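PDB 4GBJ: 6-phosphogluconate dehydrogenase NAD-binding from Dyadobacter fermentans, which probably acts as an oxidoreductase of the 6-phosphogluconate and 3-hydroxyisobutyrate dehydrogenase kind, binding NAD or NADP as its cofactor. Local coordinates for residues 17-22 with 128-133; 64-69 with 94-99; 229-234 with 285-290. All blocks are in the same frame, centred on the assembly; numbering follows the deposited sequence.

Contact 1 of 3, residues 17-22 with 128-133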
ATOM      1  N   GLY B  17     -15.999  21.064  -4.614  1.00 37.45           N
ATOM      2  CA  GLY B  17     -17.031  21.975  -4.120  1.00 37.48           C
ATOM      3  C   GLY B  17     -18.342  21.899  -4.887  1.00 43.11           C
ATOM      4  O   GLY B  17     -19.426  21.894  -4.291  1.00 42.03           O
ATOM      5  N   THR B  18     -18.256  21.800  -6.220  1.00 41.67           N
ATOM      6  CA  THR B  18     -19.442  21.719  -7.068  1.00 41.40           C
ATOM      7  C   THR B  18     -20.252  20.468  -6.702  1.00 47.04           C
ATOM      8  O   THR B  18     -21.348  20.637  -6.152  1.00 46.27           O
ATOM      9  CB  THR B  18     -19.076  21.826  -8.541  1.00 48.02           C
ATOM     10  OG1 THR B  18     -18.851  23.206  -8.802  1.00 40.17           O
ATOM     11  CG2 THR B  18     -20.170  21.303  -9.470  1.00 52.67           C
ATOM     12  N   PRO B  19     -19.733  19.238  -6.861  1.00 44.85           N
ATOM     13  CA  PRO B  19     -20.553  18.069  -6.506  1.00 45.97           C
ATOM     14  C   PRO B  19     -21.002  18.044  -5.049  1.00 48.80           C
ATOM     15  O   PRO B  19     -22.108  17.580  -4.777  1.00 46.27           O
ATOM     16  CB  PRO B  19     -19.642  16.863  -6.834  1.00 48.22           C
ATOM     17  CG  PRO B  19     -18.270  17.436  -7.009  1.00 51.21           C
ATOM     18  CD  PRO B  19     -18.471  18.825  -7.507  1.00 46.49           C
ATOM     19  N   ILE B  20     -20.170  18.538  -4.111  1.00 41.92           N
ATOM     20  CA  ILE B  20     -20.599  18.560  -2.715  1.00 39.63           C
ATOM     21  C   ILE B  20     -21.821  19.455  -2.581  1.00 42.44           C
ATOM     22  O   ILE B  20     -22.793  19.037  -1.969  1.00 41.33           O
ATOM     23  CB  ILE B  20     -19.475  19.000  -1.754  1.00 40.50           C
ATOM     24  CG1 ILE B  20     -18.400  17.921  -1.669  1.00 39.59           C
ATOM     25  CG2 ILE B  20     -20.051  19.258  -0.345  1.00 41.36           C
ATOM     26  CD1 ILE B  20     -17.124  18.350  -1.123  1.00 39.51           C
ATOM     27  N   ALA B  21     -21.787  20.658  -3.170  1.00 40.98           N
ATOM     28  CA  ALA B  21     -22.913  21.604  -3.075  1.00 42.98           C
ATOM     29  C   ALA B  21     -24.181  21.060  -3.755  1.00 47.30           C
ATOM     30  O   ALA B  21     -25.291  21.272  -3.269  1.00 47.71           O
ATOM     31  CB  ALA B  21     -22.527  22.939  -3.700  1.00 44.48           C
ATOM     32  N   GLU B  22     -24.023  20.345  -4.866  1.00 44.48           N
ATOM     33  CA  GLU B  22     -25.179  19.752  -5.561  1.00 45.89           C
ATOM     34  C   GLU B  22     -25.932  18.749  -4.650  1.00 49.61           C
ATOM     35  O   GLU B  22     -27.152  18.721  -4.640  1.00 49.64           O
ATOM     36  CB  GLU B  22     -24.731  19.059  -6.852  1.00 48.14           C
ATOM     37  CG  GLU B  22     -24.253  20.041  -7.909  1.00 59.40           C
ATOM     38  CD  GLU B  22     -23.802  19.444  -9.227  1.00 82.05           C
ATOM     39  OE1 GLU B  22     -23.355  18.276  -9.234  1.00 65.54           O
ATOM     40  OE2 GLU B  22     -23.853  20.167 -10.248  1.00 79.53           O
ATOM     41  N   GLU B 128     -15.627  11.665  -8.370  1.00 65.77           N
ATOM     42  CA  GLU B 128     -16.534  10.560  -8.679  1.00 68.31           C
ATOM     43  C   GLU B 128     -17.060   9.928  -7.387  1.00 69.16           C
ATOM     44  O   GLU B 128     -18.248   9.593  -7.302  1.00 71.64           O
ATOM     45  CB  GLU B 128     -15.866   9.470  -9.542  1.00 72.44           C
ATOM     46  CG  GLU B 128     -14.946   9.968 -10.651  1.00 90.27           C
ATOM     47  CD  GLU B 128     -13.491  10.172 -10.250  1.00 97.34           C
ATOM     48  OE1 GLU B 128     -13.072  11.350 -10.188  1.00 68.24           O
ATOM     49  OE2 GLU B 128     -12.798   9.174  -9.931  1.00 76.88           O
ATOM     50  N   ALA B 129     -16.171   9.770  -6.383  1.00 59.37           N
ATOM     51  CA  ALA B 129     -16.519   9.168  -5.093  1.00 56.03           C
ATOM     52  C   ALA B 129     -17.533  10.011  -4.343  1.00 56.25           C
ATOM     53  O   ALA B 129     -18.274   9.449  -3.533  1.00 54.73           O
ATOM     54  CB  ALA B 129     -15.268   8.959  -4.229  1.00 53.78           C
ATOM     55  N   VAL B 130     -17.554  11.359  -4.592  1.00 51.84           N
ATOM     56  CA  VAL B 130     -18.500  12.300  -3.975  1.00 49.52           C
ATOM     57  C   VAL B 130     -19.874  12.096  -4.578  1.00 55.58           C
ATOM     58  O   VAL B 130     -20.860  12.044  -3.841  1.00 54.39           O
ATOM     59  CB  VAL B 130     -18.073  13.780  -4.110  1.00 51.28           C
ATOM     60  CG1 VAL B 130     -19.167  14.712  -3.576  1.00 51.75           C
ATOM     61  CG2 VAL B 130     -16.743  14.040  -3.398  1.00 47.50           C
ATOM     62  N   ARG B 131     -19.951  12.016  -5.921  1.00 55.02           N
ATOM     63  CA  ARG B 131     -21.225  11.808  -6.607  1.00 57.53           C
ATOM     64  C   ARG B 131     -21.796  10.470  -6.194  1.00 63.48           C
ATOM     65  O   ARG B 131     -22.991  10.395  -5.912  1.00 65.24           O
ATOM     66  CB  ARG B 131     -21.070  11.923  -8.134  1.00 59.33           C
ATOM     67  CG  ARG B 131     -20.759  13.350  -8.585  1.00 68.12           C
ATOM     68  CD  ARG B 131     -20.860  13.585 -10.088  1.00 80.66           C
ATOM     69  NE  ARG B 131     -20.589  14.995 -10.418  1.00 84.89           N
ATOM     70  CZ  ARG B 131     -19.379  15.547 -10.552  1.00 94.21           C
ATOM     71  NH1 ARG B 131     -18.278  14.809 -10.414  1.00 69.59           N
ATOM     72  NH2 ARG B 131     -19.261  16.840 -10.834  1.00 83.45           N
ATOM     73  N   ALA B 132     -20.929   9.443  -6.046  1.00 59.09           N
ATOM     74  CA  ALA B 132     -21.354   8.109  -5.615  1.00 60.70           C
ATOM     75  C   ALA B 132     -21.517   8.013  -4.087  1.00 63.88           C
ATOM     76  O   ALA B 132     -21.997   6.990  -3.613  1.00 65.85           O
ATOM     77  CB  ALA B 132     -20.358   7.059  -6.102  1.00 61.83           C
ATOM     78  N   LYS B 133     -21.134   9.063  -3.327  1.00 58.30           N
ATOM     79  CA  LYS B 133     -21.227   9.148  -1.859  1.00 57.60           C
ATOM     80  C   LYS B 133     -20.457   7.993  -1.157  1.00 65.46           C
ATOM     81  O   LYS B 133     -20.831   7.607  -0.045  1.00 67.99           O
ATOM     82  CB  LYS B 133     -22.700   9.190  -1.404  1.00 61.32           C
ATOM     83  CG  LYS B 133     -23.488  10.371  -2.010  1.00 64.38           C
ATOM     84  CD  LYS B 133     -24.981  10.248  -1.802  1.00 65.34           C
ATOM     85  CE  LYS B 133     -25.746  11.228  -2.653  1.00 64.23           C
ATOM     86  NZ  LYS B 133     -27.195  10.906  -2.684  1.00 80.14           N
TER
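Pro19 and Arg131 meet without a hydrogen bond between their helices; the shortest sound polar bond here, Ala21 N to Gly17 O at 2.9 Å, is part of the first turn of helix 17-26, on which Pro19 lies. The pyrrolidine lies over one face of the guanidinium group: Pro19 CB sits 3.9 Å from the plane of Arg131, over its centre, while Pro19 CG and CD continue toward NH2, each at 4.0 Å from Arg131 NH2. What puts the group there is the side chain of Arg131, whose CG is anti to the carbonyl carbon (chi1 -69°) and which then runs extended as far as NE, long enough to bring its flat end over the proline. One turn further along, Glu22 holds OE1 4.5 Å from Arg131 NE, beyond salt-bridge range and oblique to the plane. On the buried side Val130 works as the apolar counterpart. Its CG1, anti to the backbone N (chi1 174°), reaches Ile20 CG1 at 3.8 Å and Pro19 CB at 3.9 Å, the Ile20 and Val130 side chains crossing at about a right angle. Ile123 of strand 117-124 lies against both of these residues. Gly17 fits the last glycine of a Rossmann-type GxGxxG pattern, so helix 17-26 is probably the one that follows the dinucleotide-binding turn, and helix 127-131 packs on its first turns. The chemistry implies cohesion by van der Waals contact, with a guanidinium face against the aliphatic carbons of a proline and the nearby carboxylate likely to add only a diffuse electrostatic attraction.

Contact 2 of 3, residues 64-69 with 94-99; sequences IVFSVL and VSMSTI
Val94 stands over one face of the Phe66 ring: its CB is 3.9 Å from the ring centroid and 19° off the normal, a CH-pi contact. The two side chains lie side by side and point the same way, as expected of residues bridged on parallel strands. Selenomethionine Met96 approaches differently, at the rim; its SE lies in the ring plane 5.2 Å from the Phe66 centroid, a Met-aromatic contact, and bending at chi3 (-70°) carries CE to 3.7 Å from Phe66 CD1. Cutting the ring back to an alanine here is likely to open a gap beside Val94 CB and leave the Met96 end less constrained. Ser67 and Ser95 point to the opposite face, and Ser97, just past the strand, joins them through one water, 2.7 Å from each OG. The backbone ladder runs Val94 N to Val65 O, Ser67 N to Val94 O and Met96 N to Ser67 O; beyond it Ser97 OG accepts Leu69 N at 2.7 Å. Helices 72-78 and 81-87 make the beta-alpha-beta crossover of this Rossmann-type sheet. Apolar ring contacts thus hold the Phe66 side; on the other, hydroxyls share a water, Ser67 also bonding His93 and Ser95 Tyr118.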
ATOM      1  N   ILE B  64     -23.699  28.563   9.296  1.00 34.67           N
ATOM      2  CA  ILE B  64     -22.731  27.557   8.875  1.00 32.01           C
ATOM      3  C   ILE B  64     -22.082  27.998   7.579  1.00 35.09           C
ATOM      4  O   ILE B  64     -22.774  28.432   6.666  1.00 36.48           O
ATOM      5  CB  ILE B  64     -23.415  26.177   8.684  1.00 36.02           C
ATOM      6  CG1 ILE B  64     -23.932  25.623  10.023  1.00 36.98           C
ATOM      7  CG2 ILE B  64     -22.456  25.164   8.029  1.00 36.14           C
ATOM      8  CD1 ILE B  64     -25.139  24.712   9.866  1.00 45.47           C
ATOM      9  N   VAL B  65     -20.761  27.860   7.470  1.00 29.78           N
ATOM     10  CA  VAL B  65     -20.082  28.157   6.215  1.00 28.23           C
ATOM     11  C   VAL B  65     -19.165  26.971   5.893  1.00 29.63           C
ATOM     12  O   VAL B  65     -18.446  26.517   6.749  1.00 28.53           O
ATOM     13  CB  VAL B  65     -19.322  29.509   6.193  1.00 32.27           C
ATOM     14  CG1 VAL B  65     -18.342  29.637   7.375  1.00 32.74           C
ATOM     15  CG2 VAL B  65     -18.575  29.664   4.862  1.00 31.73           C
ATOM     16  N   PHE B  66     -19.254  26.444   4.699  1.00 26.61           N
ATOM     17  CA  PHE B  66     -18.342  25.406   4.218  1.00 27.58           C
ATOM     18  C   PHE B  66     -17.337  26.073   3.317  1.00 30.99           C
ATOM     19  O   PHE B  66     -17.735  26.961   2.580  1.00 29.85           O
ATOM     20  CB  PHE B  66     -19.077  24.325   3.421  1.00 29.27           C
ATOM     21  CG  PHE B  66     -19.833  23.304   4.234  1.00 31.09           C
ATOM     22  CD1 PHE B  66     -19.365  22.010   4.355  1.00 33.57           C
ATOM     23  CD2 PHE B  66     -21.015  23.638   4.883  1.00 35.00           C
ATOM     24  CE1 PHE B  66     -20.036  21.078   5.136  1.00 35.13           C
ATOM     25  CE2 PHE B  66     -21.694  22.694   5.647  1.00 37.76           C
ATOM     26  CZ  PHE B  66     -21.190  21.426   5.786  1.00 33.98           C
ATOM     27  N   SER B  67     -16.067  25.633   3.324  1.00 27.22           N
ATOM     28  CA  SER B  67     -15.098  26.105   2.349  1.00 25.55           C
ATOM     29  C   SER B  67     -14.301  24.948   1.801  1.00 31.95           C
ATOM     30  O   SER B  67     -13.979  23.982   2.513  1.00 28.13           O
ATOM     31  CB  SER B  67     -14.162  27.158   2.935  1.00 23.41           C
ATOM     32  OG  SER B  67     -13.271  26.621   3.901  1.00 26.67           O
ATOM     33  N   VAL B  68     -13.984  25.032   0.522  1.00 33.69           N
ATOM     34  CA  VAL B  68     -13.124  24.025  -0.089  1.00 33.78           C
ATOM     35  C   VAL B  68     -12.328  24.779  -1.117  1.00 37.41           C
ATOM     36  O   VAL B  68     -12.891  25.327  -2.076  1.00 33.91           O
ATOM     37  CB  VAL B  68     -13.856  22.772  -0.606  1.00 40.65           C
ATOM     38  CG1 VAL B  68     -14.873  23.087  -1.662  1.00 43.30           C
ATOM     39  CG2 VAL B  68     -12.855  21.742  -1.123  1.00 42.24           C
ATOM     40  N   LEU B  69     -11.037  24.982  -0.792  1.00 35.89           N
ATOM     41  CA  LEU B  69     -10.128  25.787  -1.581  1.00 37.75           C
ATOM     42  C   LEU B  69      -8.836  25.035  -1.820  1.00 41.72           C
ATOM     43  O   LEU B  69      -8.641  23.956  -1.269  1.00 40.00           O
ATOM     44  CB  LEU B  69      -9.905  27.117  -0.869  1.00 37.15           C
ATOM     45  CG  LEU B  69     -11.199  27.928  -0.605  1.00 41.69           C
ATOM     46  CD1 LEU B  69     -10.960  29.041   0.370  1.00 40.38           C
ATOM     47  CD2 LEU B  69     -11.748  28.545  -1.880  1.00 47.61           C
ATOM     48  N   VAL B  94     -16.868  24.808   8.440  1.00 27.22           N
ATOM     49  CA  VAL B  94     -16.454  23.452   8.055  1.00 27.71           C
ATOM     50  C   VAL B  94     -15.421  23.628   6.948  1.00 28.99           C
ATOM     51  O   VAL B  94     -15.733  23.972   5.813  1.00 28.72           O
ATOM     52  CB  VAL B  94     -17.652  22.579   7.627  1.00 30.92           C
ATOM     53  CG1 VAL B  94     -17.215  21.131   7.416  1.00 29.08           C
ATOM     54  CG2 VAL B  94     -18.756  22.647   8.669  1.00 31.12           C
ATOM     55  N   SER B  95     -14.186  23.432   7.310  1.00 24.86           N
ATOM     56  CA  SER B  95     -13.046  23.736   6.476  1.00 22.99           C
ATOM     57  C   SER B  95     -12.542  22.436   5.854  1.00 25.44           C
ATOM     58  O   SER B  95     -11.911  21.604   6.507  1.00 25.21           O
ATOM     59  CB  SER B  95     -12.003  24.434   7.344  1.00 24.73           C
ATOM     60  OG  SER B  95     -10.825  24.784   6.632  1.00 28.89           O
HETATM   61  N   MSE B  96     -12.900  22.224   4.626  1.00 23.29           N
HETATM   62  CA  MSE B  96     -12.606  20.945   3.931  1.00 22.43           C
HETATM   63  C   MSE B  96     -11.355  20.948   3.064  1.00 30.36           C
HETATM   64  O   MSE B  96     -11.018  19.912   2.503  1.00 29.75           O
HETATM   65  CB  MSE B  96     -13.791  20.561   3.106  1.00 23.06           C
HETATM   66  CG  MSE B  96     -15.062  20.482   3.954  1.00 26.20           C
HETATM   67 SE   MSE B  96     -16.535  19.679   3.004  0.64 28.46          SE
HETATM   68  CE  MSE B  96     -16.828  21.072   1.806  1.00 27.98           C
ATOM     69  N   SER B  97     -10.633  22.054   2.998  1.00 27.23           N
ATOM     70  CA  SER B  97      -9.434  22.086   2.177  1.00 26.41           C
ATOM     71  C   SER B  97      -8.318  21.186   2.749  1.00 30.09           C
ATOM     72  O   SER B  97      -8.209  21.029   3.964  1.00 29.72           O
ATOM     73  CB  SER B  97      -8.903  23.511   2.113  1.00 27.86           C
ATOM     74  OG  SER B  97      -9.876  24.406   1.611  1.00 29.11           O
ATOM     75  N   THR B  98      -7.455  20.677   1.884  1.00 26.03           N
ATOM     76  CA  THR B  98      -6.269  19.934   2.323  1.00 25.07           C
ATOM     77  C   THR B  98      -5.196  20.948   2.686  1.00 29.30           C
ATOM     78  O   THR B  98      -4.498  21.495   1.833  1.00 29.33           O
ATOM     79  CB  THR B  98      -5.777  18.986   1.272  1.00 28.47           C
ATOM     80  OG1 THR B  98      -6.851  18.135   0.902  1.00 33.41           O
ATOM     81  CG2 THR B  98      -4.593  18.181   1.748  1.00 29.43           C
ATOM     82  N   ILE B  99      -5.056  21.183   3.947  1.00 24.00           N
ATOM     83  CA  ILE B  99      -4.108  22.165   4.444  1.00 23.55           C
ATOM     84  C   ILE B  99      -3.404  21.634   5.662  1.00 27.07           C
ATOM     85  O   ILE B  99      -3.723  20.575   6.191  1.00 26.41           O
ATOM     86  CB  ILE B  99      -4.813  23.519   4.754  1.00 25.58           C
ATOM     87  CG1 ILE B  99      -5.784  23.399   5.884  1.00 25.77           C
ATOM     88  CG2 ILE B  99      -5.425  24.107   3.494  1.00 26.37           C
ATOM     89  CD1 ILE B  99      -6.442  24.740   6.264  1.00 32.82           C
TER
HETATM   90  O   HOH W   1     -11.084  25.047   3.960  1.00 29.95           O
HETATM   91  O   HOH W   2      -7.584  21.501  -0.895  1.00 30.69           O

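Contact 3 of 3, residues 229-234 with 285-290; sequences NTYEPV and LALGAS
Leu287 packs tightly against both Tyr231 and Asn229. Its CG comes 3.5 Å from Tyr231 CE2, the two side chains sliding past each other in opposite directions, and its CD2 lies 3.4 Å from Asn229 OD1. The first torsion of the leucine (chi1 -80°) sets CG anti to the carbonyl carbon, against Tyr231, and CD2 is the branch that reaches the amide. Farther along the tyrosine, Ala286 CB meets Tyr231 OH at 3.5 Å, again obliquely to the ring. The phenol has a firm polar partner within its own segment: OH donates to Asn229 OD1 over 2.8 Å, in the carbonyl plane and onto a lone pair, with a C=O...donor angle of 144°. That bond fixes which end of the amide is the oxygen, and so turns ND2 toward Ser290.

These residues belong to the helical C-terminal region, of the kind found in 3-hydroxyisobutyrate dehydrogenases. Asn229, the first residue past helix 217-228, has a positive phi of 59°, and Tyr231 drops back against Leu225 and Val226 of that helix, so the loop leading to helix 238-254 lies along the 3-10 turn that precedes helix 288-292. Val226 also touches Ala286, so this one residue of helix 217-228 meets a side chain from each segment.

The loose side begins at the amide nitrogen. Asn229 ND2 lies 3.5 Å from Ser290 OG, and the asparagine is only partly covered. Beyond Tyr231 the loop swings off to solvent: Glu232 is exposed and poorly ordered, although its side chain still brushes Leu280.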
ATOM      1  N   ASN B 229       2.444   3.443 -17.141  1.00 32.26           N
ATOM      2  CA  ASN B 229       3.377   4.561 -17.055  1.00 32.54           C
ATOM      3  C   ASN B 229       2.829   5.706 -17.886  1.00 38.13           C
ATOM      4  O   ASN B 229       3.594   6.433 -18.476  1.00 38.93           O
ATOM      5  CB  ASN B 229       4.796   4.147 -17.502  1.00 37.54           C
ATOM      6  CG  ASN B 229       5.850   4.045 -16.441  1.00 38.15           C
ATOM      7  OD1 ASN B 229       5.720   4.496 -15.285  1.00 33.15           O
ATOM      8  ND2 ASN B 229       6.986   3.545 -16.878  1.00 34.04           N
ATOM      9  N   THR B 230       1.494   5.811 -17.983  1.00 38.09           N
ATOM     10  CA  THR B 230       0.817   6.902 -18.674  1.00 41.86           C
ATOM     11  C   THR B 230       0.164   7.666 -17.532  1.00 44.43           C
ATOM     12  O   THR B 230      -0.556   7.064 -16.705  1.00 44.59           O
ATOM     13  CB  THR B 230      -0.137   6.448 -19.763  1.00 57.30           C
ATOM     14  OG1 THR B 230      -1.258   5.773 -19.168  1.00 64.92           O
ATOM     15  CG2 THR B 230       0.563   5.595 -20.820  1.00 55.88           C
ATOM     16  N   TYR B 231       0.522   8.946 -17.442  1.00 35.31           N
ATOM     17  CA  TYR B 231       0.084   9.850 -16.407  1.00 33.68           C
ATOM     18  C   TYR B 231      -0.663  11.030 -17.034  1.00 38.82           C
ATOM     19  O   TYR B 231      -0.462  12.187 -16.661  1.00 33.71           O
ATOM     20  CB  TYR B 231       1.319  10.270 -15.612  1.00 30.49           C
ATOM     21  CG  TYR B 231       2.026   9.068 -15.042  1.00 29.06           C
ATOM     22  CD1 TYR B 231       1.505   8.382 -13.961  1.00 30.30           C
ATOM     23  CD2 TYR B 231       3.181   8.564 -15.638  1.00 29.79           C
ATOM     24  CE1 TYR B 231       2.153   7.275 -13.425  1.00 28.40           C
ATOM     25  CE2 TYR B 231       3.839   7.467 -15.106  1.00 30.21           C
ATOM     26  CZ  TYR B 231       3.291   6.786 -14.035  1.00 31.22           C
ATOM     27  OH  TYR B 231       3.918   5.686 -13.524  1.00 29.33           O
ATOM     28  N   GLU B 232      -1.497  10.690 -18.054  1.00 40.65           N
ATOM     29  CA  GLU B 232      -2.433  11.553 -18.778  1.00 44.35           C
ATOM     30  C   GLU B 232      -3.742  10.720 -18.959  1.00 50.05           C
ATOM     31  O   GLU B 232      -3.635   9.522 -19.219  1.00 48.90           O
ATOM     32  CB  GLU B 232      -1.832  11.991 -20.129  1.00 47.92           C
ATOM     33  CG  GLU B 232      -0.454  12.630 -19.977  1.00 60.01           C
ATOM     34  CD  GLU B 232       0.300  12.878 -21.263  1.00 86.12           C
ATOM     35  OE1 GLU B 232       1.102  11.999 -21.656  1.00 77.09           O
ATOM     36  OE2 GLU B 232       0.150  13.981 -21.835  1.00 86.95           O
ATOM     37  N   PRO B 233      -4.956  11.237 -18.700  1.00 48.59           N
ATOM     38  CA  PRO B 233      -5.294  12.607 -18.310  1.00 48.03           C
ATOM     39  C   PRO B 233      -4.971  12.879 -16.850  1.00 47.70           C
ATOM     40  O   PRO B 233      -4.697  11.985 -16.064  1.00 47.82           O
ATOM     41  CB  PRO B 233      -6.804  12.683 -18.599  1.00 52.00           C
ATOM     42  CG  PRO B 233      -7.280  11.297 -18.339  1.00 56.75           C
ATOM     43  CD  PRO B 233      -6.173  10.408 -18.839  1.00 51.83           C
ATOM     44  N   VAL B 234      -4.985  14.135 -16.505  1.00 41.47           N
ATOM     45  CA  VAL B 234      -4.600  14.604 -15.191  1.00 39.76           C
ATOM     46  C   VAL B 234      -5.773  14.628 -14.249  1.00 44.66           C
ATOM     47  O   VAL B 234      -6.779  15.252 -14.558  1.00 47.13           O
ATOM     48  CB  VAL B 234      -3.957  15.998 -15.323  1.00 40.81           C
ATOM     49  CG1 VAL B 234      -3.548  16.560 -13.962  1.00 37.73           C
ATOM     50  CG2 VAL B 234      -2.760  15.928 -16.260  1.00 40.29           C
ATOM     51  N   LEU B 285       5.112  10.637 -10.247  1.00 22.60           N
ATOM     52  CA  LEU B 285       6.264  10.529  -9.347  1.00 22.89           C
ATOM     53  C   LEU B 285       6.905   9.132  -9.562  1.00 24.34           C
ATOM     54  O   LEU B 285       8.130   8.958  -9.392  1.00 23.22           O
ATOM     55  CB  LEU B 285       5.864  10.751  -7.865  1.00 22.52           C
ATOM     56  CG  LEU B 285       5.068   9.611  -7.199  1.00 26.67           C
ATOM     57  CD1 LEU B 285       5.972   8.558  -6.579  1.00 26.64           C
ATOM     58  CD2 LEU B 285       4.109  10.163  -6.160  1.00 26.20           C
ATOM     59  N   ALA B 286       6.063   8.129  -9.928  1.00 20.42           N
ATOM     60  CA  ALA B 286       6.508   6.749 -10.144  1.00 21.88           C
ATOM     61  C   ALA B 286       7.484   6.582 -11.340  1.00 26.98           C
ATOM     62  O   ALA B 286       8.152   5.540 -11.411  1.00 25.46           O
ATOM     63  CB  ALA B 286       5.313   5.824 -10.306  1.00 23.11           C
ATOM     64  N   LEU B 287       7.579   7.592 -12.250  1.00 22.82           N
ATOM     65  CA  LEU B 287       8.542   7.600 -13.346  1.00 23.32           C
ATOM     66  C   LEU B 287       9.952   7.729 -12.886  1.00 26.38           C
ATOM     67  O   LEU B 287      10.829   7.363 -13.656  1.00 24.39           O
ATOM     68  CB  LEU B 287       8.277   8.718 -14.381  1.00 24.01           C
ATOM     69  CG  LEU B 287       7.209   8.451 -15.393  1.00 30.18           C
ATOM     70  CD1 LEU B 287       7.047   9.637 -16.326  1.00 30.94           C
ATOM     71  CD2 LEU B 287       7.560   7.211 -16.264  1.00 32.61           C
ATOM     72  N   GLY B 288      10.211   8.240 -11.678  1.00 25.07           N
ATOM     73  CA  GLY B 288      11.596   8.359 -11.195  1.00 23.21           C
ATOM     74  C   GLY B 288      12.341   7.035 -11.147  1.00 22.19           C
ATOM     75  O   GLY B 288      13.537   6.972 -11.430  1.00 23.22           O
ATOM     76  N   ALA B 289      11.646   5.970 -10.785  1.00 20.43           N
ATOM     77  CA  ALA B 289      12.259   4.625 -10.707  1.00 22.80           C
ATOM     78  C   ALA B 289      12.690   4.173 -12.101  1.00 25.11           C
ATOM     79  O   ALA B 289      13.693   3.482 -12.214  1.00 25.11           O
ATOM     80  CB  ALA B 289      11.273   3.613 -10.118  1.00 24.29           C
ATOM     81  N   SER B 290      11.923   4.586 -13.154  1.00 19.10           N
ATOM     82  CA  SER B 290      12.203   4.269 -14.557  1.00 21.43           C
ATOM     83  C   SER B 290      13.411   5.060 -15.010  1.00 27.48           C
ATOM     84  O   SER B 290      14.323   4.487 -15.603  1.00 25.75           O
ATOM     85  CB  SER B 290      10.996   4.553 -15.439  1.00 23.90           C
ATOM     86  OG  SER B 290       9.943   3.669 -15.099  1.00 27.41           O
TER

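In the fold
From the N terminus, the chain runs through strand 8-11 into helix 17-26, the first half of contact 1, whose partner arrives only at 128-133. Inside that long loop contact 2 closes a shorter one, 64-69 with 94-99, and is therefore nested. The two also touch: Gly17 CA packs 3.5 Å from Val68 CG1, and Ile20 CD1 lies 4.0 Å from Met96 CE, joining helix 17-26 to the ends of the central strands in the Rossmann-type domain. Past the long helix 169-197, contact 3 opens and closes in series, tying loop 229-234 to the 3-10 turn and start of the last helix, 288-292. Its centre is about 27 Å from that of contact 1 and about 30 Å from that of contact 2.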